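Side-chain contacts in cupin 2 conserved barrel domain protein (Leptotrichia buccalis, PDB 3RNS), which is of unknown function but folds into two cupin-type beta barrels, the second of them recognised as a cupin domain: residues A[185-189]-A[190-194]; A[136-140]-A[141-145]; A[13-16]-A[17-20]; A[43-46]-A[47-50]. One frame throughout, in Å; residues are numbered along the deposited sequence. Where two conformers were deposited one is given.

All four contacts are local, each made along one continuous stretch of chain, and they mark turns, a cap and strand ends of a bicupin-like fold. Contacts 3 and 4 are the one pair that touches: their centres lie 16 Å apart, and Ile19 CG1 packs 3.9 Å from Ser43 CB. Contacts 2 and 3 both reach the sheet that runs from strand 13-14 to strand 142-150, at its two outermost strands, with nearest atoms about 17 Å apart. Contact 1, on the four-stranded sheet of the Cupin domain, approaches contact 3 to about 7 Å between nearest atoms. Contact 4 lies across the chain's centre from contacts 1 and 2, its centre 35 and 36 Å from theirs.

Contact 1 (A[185-189]-A[190-194]); sequences KYYVD and GKPFI
With CG set between the backbone N and the carbonyl carbon (chi1 54°), the Phe193 ring folds back over the neighbouring strand; Tyr186 offers CB to one face of it, while a chi1 of -69° carries the tyrosine's own ring away to the buried side. This CH-pi contact measures 4.0 Å from Tyr186 CB to the centroid of the Phe193 ring, while Val188 CG2 meets the edge of that ring at CE1, 3.9 Å away. The two strands form a beta hairpin closed by a type I' turn from Val188 to Lys191, with Asp189 and Gly190 both at positive phi. Tyr186 and Phe193 are a hydrogen-bonded pair; Tyr186 N reaches Phe193 O at 2.7 Å. On the other face, Pro192 CB touches both Tyr187 CE1 and Lys185 CE, each at 3.7 Å, and Lys185 NZ bonds to Tyr187 OH at 2.9 Å. Lys185 NZ also forms a salt bridge with Glu214, and Tyr187 OH bonds to Glu212. Without the long chain, as with an alanine here, Glu214 would probably lose its salt-bridge partner, Tyr187 OH this donor and Pro192 the cover along one flank. Strand 183-188 lies between strands 209-212 and 191-196, and the Tyr186 ring packs inward on strands 174-180 and 218-225.

Contact 2 (A[136-140]-A[141-145]); sequences EYQEG and KIVSK
Lys141 closes a type II beta turn that begins at Gln138 and leads into strand 142-150, an outermost strand of its sheet. Its amide N donates to Gln138 O at 3.0 Å, and Gly140 takes the positive phi of the turn's third position. A water bridges the loop and strand start, accepting from Gln138 N at 3.0 Å and donating to Lys141 O at 2.9 Å. The Lys141 side chain leaves with CG beside the backbone N (chi1 -66°) and then runs extended back over the turn, CD lying 3.8 Å from Gln138 CB as the two chains pass at a slant. At its far end NZ donates a hydrogen bond to a second water, which in turn donates to Glu139 O, so the ammonium is tied back to the turn it crosses. Two residues on, Val143 turns CG2 toward the loop, where the Gln138 chain lies across it with NE2 3.8 Å from that methyl. Were Gln138 cut back to an alanine, Val143 CG2 would probably lose the amide end that lies across it, leaving a gap on that side. Glu136 O, itself hydrogen-bonded to Ser159 of strand 153-160, which pairs with strand 142-150, lies 3.6 Å from Val143 CG2.

Contact 3 (A[13-16]-A[17-20]); sequences INFN and RLIT
Leu18 and Arg17 both donate their backbone N to Asn14 O, opening the short helix 15-18, for which Asn14 is the N-cap. The two bonds are each 2.9 Å long but differ in approach: Leu18 N comes to Asn14 O in the carbonyl plane, whereas Arg17 N comes from above it. One residue on, Ile19 N bonds to Phe15 O at 3.1 Å, and Ile19 then leaves helical geometry. Among side chains, Leu18 CD2 does the touching, meeting Ile13 CG2 and Phe15 CD1 at 4.0 Å each; the Leu18 and Phe15 side chains run alongside each other in the same direction. With CG anti to the backbone N (chi1 -173°), Leu18 carries this methyl back toward the start of the helix. Next outward, Phe15 and Ile19 are buried against strands 26-33, 37-44 and 59-65, fixing the helix on the first barrel, while Ile13 pairs with Ser200 in the sheet of the other. Lys102 bonds both Asn16 OD1 and Ile19 O, bridging a side chain within the helix and the backbone just after it. The cap itself is completed by the Asn14 side chain: a chi1 of 178° swings CG away from the residue's own N, and Asn14 OD1 accepts a weak bond from Asn16 N at 3.0 Å.

Contact 4 (A[43-46]-A[47-50]); sequences SLAK and DEEI
Leu44 meets Ile50 across a tight connection, the type II beta turn from Ala45 to Glu48, which lets the chain pass from strand 37-44 of one sheet of the first cupin-type barrel to strand 49-52 of the other. Before it, Ser43 belongs to the strand, and its OG bonds to Ser21 and Asn100. Leu44 places CG anti to the carbonyl carbon (chi1 -73°), which turns the side chain toward the returning segment. There CD2 lies 4.0 Å from Ile50 CG2 and 3.9 Å from Glu48 O, the leucine and isoleucine side chains running roughly perpendicular. Leu44 also rests on Ala97 and Ile50 on Ile95, so strand 93-97 flanks this apolar pair. At Ala45 the carbonyl O accepts from Glu48 N at 3.0 Å, a fairly straight bond (161° at the hydrogen). Ala45 CB lies 4.0 Å from Glu48 CG; the glutamate is bent at chi2 and its CB and CG lie near Ala45 O. Lys46 and Asp47 occupy the turn's corners, Asp47 at positive phi (72°), and their side chains extend alongside each other. The opposite charges do not meet: Lys46 NZ stays 5.3 Å from Asp47 OD2, and the carboxylate instead makes a salt bridge from OD1 to Arg98. What touches here is the aliphatic part of the lysine, with Lys46 CG 3.8 Å from Asp47 CG.

Contact 1 (A[185-189]-A[190-194])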
# COMPACT_ATOMS: atom_id res chain seq x y z
N LYS A 185 12.82 -5.73 -9.67
CA LYS A 185 13.03 -7.16 -9.70
C LYS A 185 13.19 -7.66 -8.29
O LYS A 185 14.14 -7.30 -7.58
CB LYS A 185 14.24 -7.51 -10.51
CG LYS A 185 14.48 -9.01 -10.54
CD LYS A 185 15.33 -9.36 -11.74
CE LYS A 185 15.74 -10.82 -11.79
NZ LYS A 185 17.14 -10.92 -12.32
N TYR A 186 12.24 -8.45 -7.85
CA TYR A 186 12.27 -8.98 -6.48
C TYR A 186 12.67 -10.43 -6.45
O TYR A 186 12.58 -11.13 -7.46
CB TYR A 186 10.92 -8.82 -5.81
CG TYR A 186 10.57 -7.40 -5.52
CD1 TYR A 186 10.72 -6.88 -4.25
CD2 TYR A 186 10.07 -6.58 -6.52
CE1 TYR A 186 10.39 -5.56 -3.98
CE2 TYR A 186 9.77 -5.26 -6.26
CZ TYR A 186 9.90 -4.77 -5.01
OH TYR A 186 9.58 -3.45 -4.75
N TYR A 187 13.23 -10.86 -5.33
CA TYR A 187 13.55 -12.24 -5.12
C TYR A 187 12.98 -12.68 -3.79
O TYR A 187 13.05 -11.93 -2.78
CB TYR A 187 15.06 -12.48 -5.09
CG TYR A 187 15.85 -12.07 -6.33
CD1 TYR A 187 16.29 -13.01 -7.26
CD2 TYR A 187 16.20 -10.76 -6.52
CE1 TYR A 187 17.04 -12.61 -8.37
CE2 TYR A 187 16.92 -10.36 -7.60
CZ TYR A 187 17.35 -11.28 -8.52
OH TYR A 187 18.09 -10.78 -9.60
N VAL A 188 12.41 -13.88 -3.77
CA VAL A 188 11.99 -14.50 -2.52
C VAL A 188 12.60 -15.88 -2.50
O VAL A 188 12.34 -16.68 -3.39
CB VAL A 188 10.44 -14.58 -2.37
CG1 VAL A 188 10.03 -15.50 -1.17
CG2 VAL A 188 9.85 -13.17 -2.18
N ASP A 189 13.43 -16.13 -1.49
CA ASP A 189 14.14 -17.40 -1.33
C ASP A 189 14.82 -17.78 -2.67
O ASP A 189 14.61 -18.86 -3.21
CB ASP A 189 13.14 -18.45 -0.88
CG ASP A 189 13.79 -19.65 -0.22
OD1 ASP A 189 15.02 -19.63 0.04
OD2 ASP A 189 13.04 -20.62 0.04
N GLY A 190 15.57 -16.83 -3.23
CA GLY A 190 16.23 -17.03 -4.52
C GLY A 190 15.39 -16.96 -5.79
O GLY A 190 15.95 -16.82 -6.87
N LYS A 191 14.07 -17.03 -5.69
CA LYS A 191 13.23 -16.95 -6.88
C LYS A 191 12.89 -15.51 -7.34
O LYS A 191 12.30 -14.78 -6.59
CB LYS A 191 11.95 -17.65 -6.64
CG LYS A 191 11.11 -17.66 -7.85
CD LYS A 191 9.74 -17.99 -7.45
CE LYS A 191 8.96 -16.77 -7.07
NZ LYS A 191 7.64 -17.24 -6.61
N PRO A 192 13.22 -15.15 -8.60
CA PRO A 192 13.03 -13.81 -9.18
C PRO A 192 11.65 -13.56 -9.82
O PRO A 192 11.02 -14.48 -10.34
CB PRO A 192 14.11 -13.73 -10.25
CG PRO A 192 14.52 -15.15 -10.51
CD PRO A 192 13.79 -16.07 -9.60
N PHE A 193 11.17 -12.33 -9.72
CA PHE A 193 9.95 -11.94 -10.38
C PHE A 193 9.96 -10.43 -10.44
O PHE A 193 10.57 -9.73 -9.58
CB PHE A 193 8.70 -12.50 -9.68
CG PHE A 193 8.61 -12.16 -8.21
CD1 PHE A 193 9.25 -12.93 -7.27
CD2 PHE A 193 7.87 -11.10 -7.79
CE1 PHE A 193 9.18 -12.61 -5.93
CE2 PHE A 193 7.75 -10.79 -6.46
CZ PHE A 193 8.44 -11.53 -5.52
N ILE A 194 9.38 -9.93 -11.52
CA ILE A 194 9.32 -8.53 -11.76
C ILE A 194 7.98 -8.03 -11.25
O ILE A 194 6.92 -8.64 -11.53
CB ILE A 194 9.32 -8.21 -13.27
CG1 ILE A 194 10.55 -8.80 -13.95
CG2 ILE A 194 9.16 -6.70 -13.47
CD1 ILE A 194 11.79 -8.43 -13.35

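Contact 2 (A[136-140]-A[141-145])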
# COMPACT_ATOMS: atom_id res chain seq x y z
N GLU A 136 12.74 11.43 -4.11
CA GLU A 136 13.33 11.68 -5.38
C GLU A 136 14.26 10.53 -5.79
O GLU A 136 14.87 9.88 -4.95
CB GLU A 136 14.15 12.99 -5.24
CG GLU A 136 14.36 13.68 -6.52
CD GLU A 136 14.83 15.12 -6.34
OE1 GLU A 136 15.85 15.34 -5.65
OE2 GLU A 136 14.13 16.01 -6.90
N TYR A 137 14.40 10.29 -7.08
CA TYR A 137 15.57 9.57 -7.57
C TYR A 137 16.90 10.34 -7.35
O TYR A 137 16.99 11.57 -7.55
CB TYR A 137 15.42 9.22 -9.06
CG TYR A 137 14.31 8.25 -9.37
CD1 TYR A 137 14.32 6.97 -8.83
CD2 TYR A 137 13.29 8.58 -10.24
CE1 TYR A 137 13.30 6.10 -9.08
CE2 TYR A 137 12.29 7.68 -10.54
CZ TYR A 137 12.31 6.45 -9.97
OH TYR A 137 11.32 5.56 -10.22
N GLN A 138 17.94 9.60 -6.94
CA GLN A 138 19.30 10.10 -6.87
C GLN A 138 20.23 9.07 -7.49
O GLN A 138 20.15 7.88 -7.21
CB GLN A 138 19.69 10.43 -5.44
CG GLN A 138 18.78 11.56 -4.81
CD GLN A 138 19.16 11.96 -3.38
OE1 GLN A 138 20.31 11.89 -2.97
NE2 GLN A 138 18.15 12.39 -2.61
N GLU A 139 21.15 9.55 -8.29
CA GLU A 139 21.99 8.68 -9.10
C GLU A 139 22.88 7.77 -8.24
O GLU A 139 23.65 8.23 -7.38
CB GLU A 139 22.87 9.52 -10.06
CG GLU A 139 23.63 8.65 -11.06
CD GLU A 139 24.57 9.42 -12.00
OE1 GLU A 139 24.80 10.64 -11.82
OE2 GLU A 139 25.07 8.75 -12.93
N GLY A 140 22.79 6.47 -8.52
CA GLY A 140 23.58 5.45 -7.83
C GLY A 140 23.10 5.17 -6.42
O GLY A 140 23.77 4.46 -5.70
N LYS A 141 21.92 5.70 -6.04
CA LYS A 141 21.47 5.69 -4.64
C LYS A 141 20.11 5.05 -4.44
O LYS A 141 19.32 4.94 -5.38
CB LYS A 141 21.45 7.11 -4.08
CG LYS A 141 22.83 7.67 -4.01
CD LYS A 141 22.89 9.12 -3.85
CE LYS A 141 24.33 9.58 -3.88
NZ LYS A 141 24.25 11.08 -4.04
N ILE A 142 19.89 4.60 -3.21
CA ILE A 142 18.56 4.23 -2.67
C ILE A 142 18.20 5.29 -1.64
O ILE A 142 19.03 5.63 -0.78
CB ILE A 142 18.60 2.89 -1.98
CG1 ILE A 142 19.06 1.79 -2.94
CG2 ILE A 142 17.20 2.51 -1.36
CD1 ILE A 142 19.15 0.34 -2.34
N VAL A 143 17.04 5.91 -1.81
CA VAL A 143 16.57 6.94 -0.87
C VAL A 143 15.37 6.36 -0.20
O VAL A 143 14.44 5.91 -0.88
CB VAL A 143 16.12 8.24 -1.58
CG1 VAL A 143 15.69 9.28 -0.51
CG2 VAL A 143 17.26 8.74 -2.49
N SER A 144 15.38 6.33 1.13
CA SER A 144 14.29 5.71 1.89
C SER A 144 13.72 6.73 2.89
O SER A 144 14.45 7.45 3.53
CB SER A 144 14.81 4.43 2.58
OG SER A 144 14.09 4.01 3.74
N LYS A 145 12.39 6.83 2.96
CA LYS A 145 11.71 7.72 3.90
C LYS A 145 10.66 6.90 4.62
O LYS A 145 9.71 6.37 3.99
CB LYS A 145 10.96 8.83 3.19
CG LYS A 145 11.72 10.01 2.75
CD LYS A 145 10.88 11.30 2.90
CE LYS A 145 11.64 12.49 2.29
NZ LYS A 145 10.74 13.35 1.48
O HOH W 1 17.26 6.88 -6.00
O HOH W 2 23.94 10.83 -6.65

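Contact 3 (A[13-16]-A[17-20])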
# COMPACT_ATOMS: atom_id res chain seq x y z
N ILE A 13 0.89 -9.10 -8.47
CA ILE A 13 -0.56 -9.03 -8.55
C ILE A 13 -0.96 -7.60 -8.84
O ILE A 13 -0.47 -6.67 -8.19
CB ILE A 13 -1.23 -9.43 -7.18
CG1 ILE A 13 -0.81 -10.85 -6.77
CG2 ILE A 13 -2.81 -9.34 -7.30
CD1 ILE A 13 -0.85 -11.13 -5.26
N ASN A 14 -1.84 -7.43 -9.81
CA ASN A 14 -2.38 -6.14 -10.13
C ASN A 14 -3.70 -5.89 -9.36
O ASN A 14 -4.73 -6.41 -9.75
CB ASN A 14 -2.57 -6.04 -11.63
CG ASN A 14 -3.19 -4.75 -12.08
OD1 ASN A 14 -3.45 -3.83 -11.31
ND2 ASN A 14 -3.53 -4.71 -13.37
N PHE A 15 -3.67 -5.06 -8.31
CA PHE A 15 -4.88 -4.84 -7.47
C PHE A 15 -5.99 -4.19 -8.25
O PHE A 15 -7.15 -4.46 -8.01
CB PHE A 15 -4.56 -4.01 -6.21
CG PHE A 15 -3.73 -4.76 -5.20
CD1 PHE A 15 -3.59 -6.13 -5.27
CD2 PHE A 15 -3.11 -4.09 -4.17
CE1 PHE A 15 -2.89 -6.83 -4.30
CE2 PHE A 15 -2.40 -4.78 -3.21
CZ PHE A 15 -2.28 -6.14 -3.27
N ASN A 16 -5.62 -3.36 -9.24
CA ASN A 16 -6.63 -2.80 -10.09
C ASN A 16 -7.51 -3.88 -10.82
O ASN A 16 -8.71 -3.70 -11.02
CB ASN A 16 -6.00 -1.80 -11.09
CG ASN A 16 -6.78 -0.51 -11.11
OD1 ASN A 16 -8.05 -0.50 -11.14
ND2 ASN A 16 -6.04 0.61 -10.95
N ARG A 17 -6.91 -5.01 -11.13
CA ARG A 17 -7.63 -6.10 -11.75
C ARG A 17 -8.23 -6.98 -10.66
O ARG A 17 -9.24 -7.62 -10.89
CB ARG A 17 -6.65 -6.93 -12.62
CG ARG A 17 -7.22 -8.13 -13.22
CD ARG A 17 -8.31 -7.69 -14.25
NE ARG A 17 -8.98 -8.83 -14.86
CZ ARG A 17 -9.99 -9.50 -14.33
NH1 ARG A 17 -10.52 -9.17 -13.15
NH2 ARG A 17 -10.49 -10.51 -14.99
N LEU A 18 -7.55 -7.10 -9.52
CA LEU A 18 -8.00 -8.06 -8.47
C LEU A 18 -9.32 -7.64 -7.90
O LEU A 18 -10.14 -8.47 -7.62
CB LEU A 18 -7.00 -8.18 -7.34
CG LEU A 18 -7.28 -9.27 -6.29
CD1 LEU A 18 -7.32 -10.73 -6.84
CD2 LEU A 18 -6.22 -9.16 -5.27
N ILE A 19 -9.53 -6.35 -7.73
CA ILE A 19 -10.74 -5.88 -7.04
C ILE A 19 -11.45 -4.84 -7.91
O ILE A 19 -10.86 -3.86 -8.38
CB ILE A 19 -10.46 -5.33 -5.59
CG1 ILE A 19 -11.76 -5.12 -4.80
CG2 ILE A 19 -9.59 -3.99 -5.59
CD1 ILE A 19 -11.62 -5.17 -3.26
N THR A 20 -12.72 -5.08 -8.12
CA THR A 20 -13.53 -4.28 -8.99
C THR A 20 -14.95 -4.19 -8.34
O THR A 20 -15.30 -5.01 -7.49
CB THR A 20 -13.59 -4.95 -10.45
OG1 THR A 20 -14.37 -6.14 -10.38
CG2 THR A 20 -12.21 -5.31 -11.05

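Contact 4 (A[43-46]-A[47-50])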
# COMPACT_ATOMS: atom_id res chain seq x y z
N SER A 43 -12.98 -1.32 -3.27
CA SER A 43 -13.40 -0.67 -4.51
C SER A 43 -14.80 -0.13 -4.33
O SER A 43 -15.71 -0.89 -3.98
CB SER A 43 -13.36 -1.65 -5.68
OG SER A 43 -13.81 -1.08 -6.89
N LEU A 44 -14.95 1.18 -4.48
CA LEU A 44 -16.23 1.86 -4.31
C LEU A 44 -16.73 2.35 -5.65
O LEU A 44 -16.01 3.04 -6.36
CB LEU A 44 -16.07 3.09 -3.42
CG LEU A 44 -15.86 2.96 -1.93
CD1 LEU A 44 -14.50 2.32 -1.66
CD2 LEU A 44 -15.98 4.36 -1.28
N ALA A 45 -17.96 2.02 -6.00
CA ALA A 45 -18.56 2.48 -7.25
C ALA A 45 -18.86 3.94 -7.05
O ALA A 45 -18.98 4.42 -5.92
CB ALA A 45 -19.88 1.73 -7.58
N LYS A 46 -18.96 4.65 -8.17
CA LYS A 46 -19.29 6.07 -8.15
C LYS A 46 -20.43 6.37 -7.24
O LYS A 46 -21.44 5.70 -7.27
CB LYS A 46 -19.65 6.53 -9.55
CG LYS A 46 -20.00 8.01 -9.61
CD LYS A 46 -20.41 8.41 -11.04
CE LYS A 46 -20.72 9.89 -11.13
NZ LYS A 46 -20.25 10.46 -12.44
N ASP A 47 -20.24 7.38 -6.44
CA ASP A 47 -21.23 7.90 -5.51
C ASP A 47 -21.51 7.03 -4.31
O ASP A 47 -22.31 7.40 -3.49
CB ASP A 47 -22.54 8.36 -6.22
CG ASP A 47 -22.35 9.66 -7.06
OD1 ASP A 47 -21.44 10.48 -6.77
OD2 ASP A 47 -23.08 9.84 -8.04
N GLU A 48 -20.83 5.89 -4.15
CA GLU A 48 -20.99 5.12 -2.92
C GLU A 48 -20.10 5.69 -1.84
O GLU A 48 -19.20 6.48 -2.11
CB GLU A 48 -20.64 3.64 -3.16
CG GLU A 48 -21.64 2.98 -4.16
CD GLU A 48 -23.08 2.97 -3.62
OE1 GLU A 48 -23.30 2.39 -2.54
OE2 GLU A 48 -23.99 3.54 -4.25
N GLU A 49 -20.34 5.27 -0.61
CA GLU A 49 -19.46 5.64 0.48
C GLU A 49 -19.22 4.57 1.53
O GLU A 49 -20.02 3.67 1.71
CB GLU A 49 -19.99 6.90 1.15
CG GLU A 49 -21.36 6.79 1.71
CD GLU A 49 -21.85 8.14 2.26
OE1 GLU A 49 -22.13 8.19 3.48
OE2 GLU A 49 -21.93 9.14 1.48
N ILE A 50 -18.10 4.69 2.22
CA ILE A 50 -17.87 3.92 3.43
C ILE A 50 -17.84 4.94 4.58
O ILE A 50 -17.33 6.05 4.42
CB ILE A 50 -16.59 3.00 3.31
CG1 ILE A 50 -15.30 3.81 3.27
CG2 ILE A 50 -16.61 2.17 2.02
CD1 ILE A 50 -14.04 3.02 2.80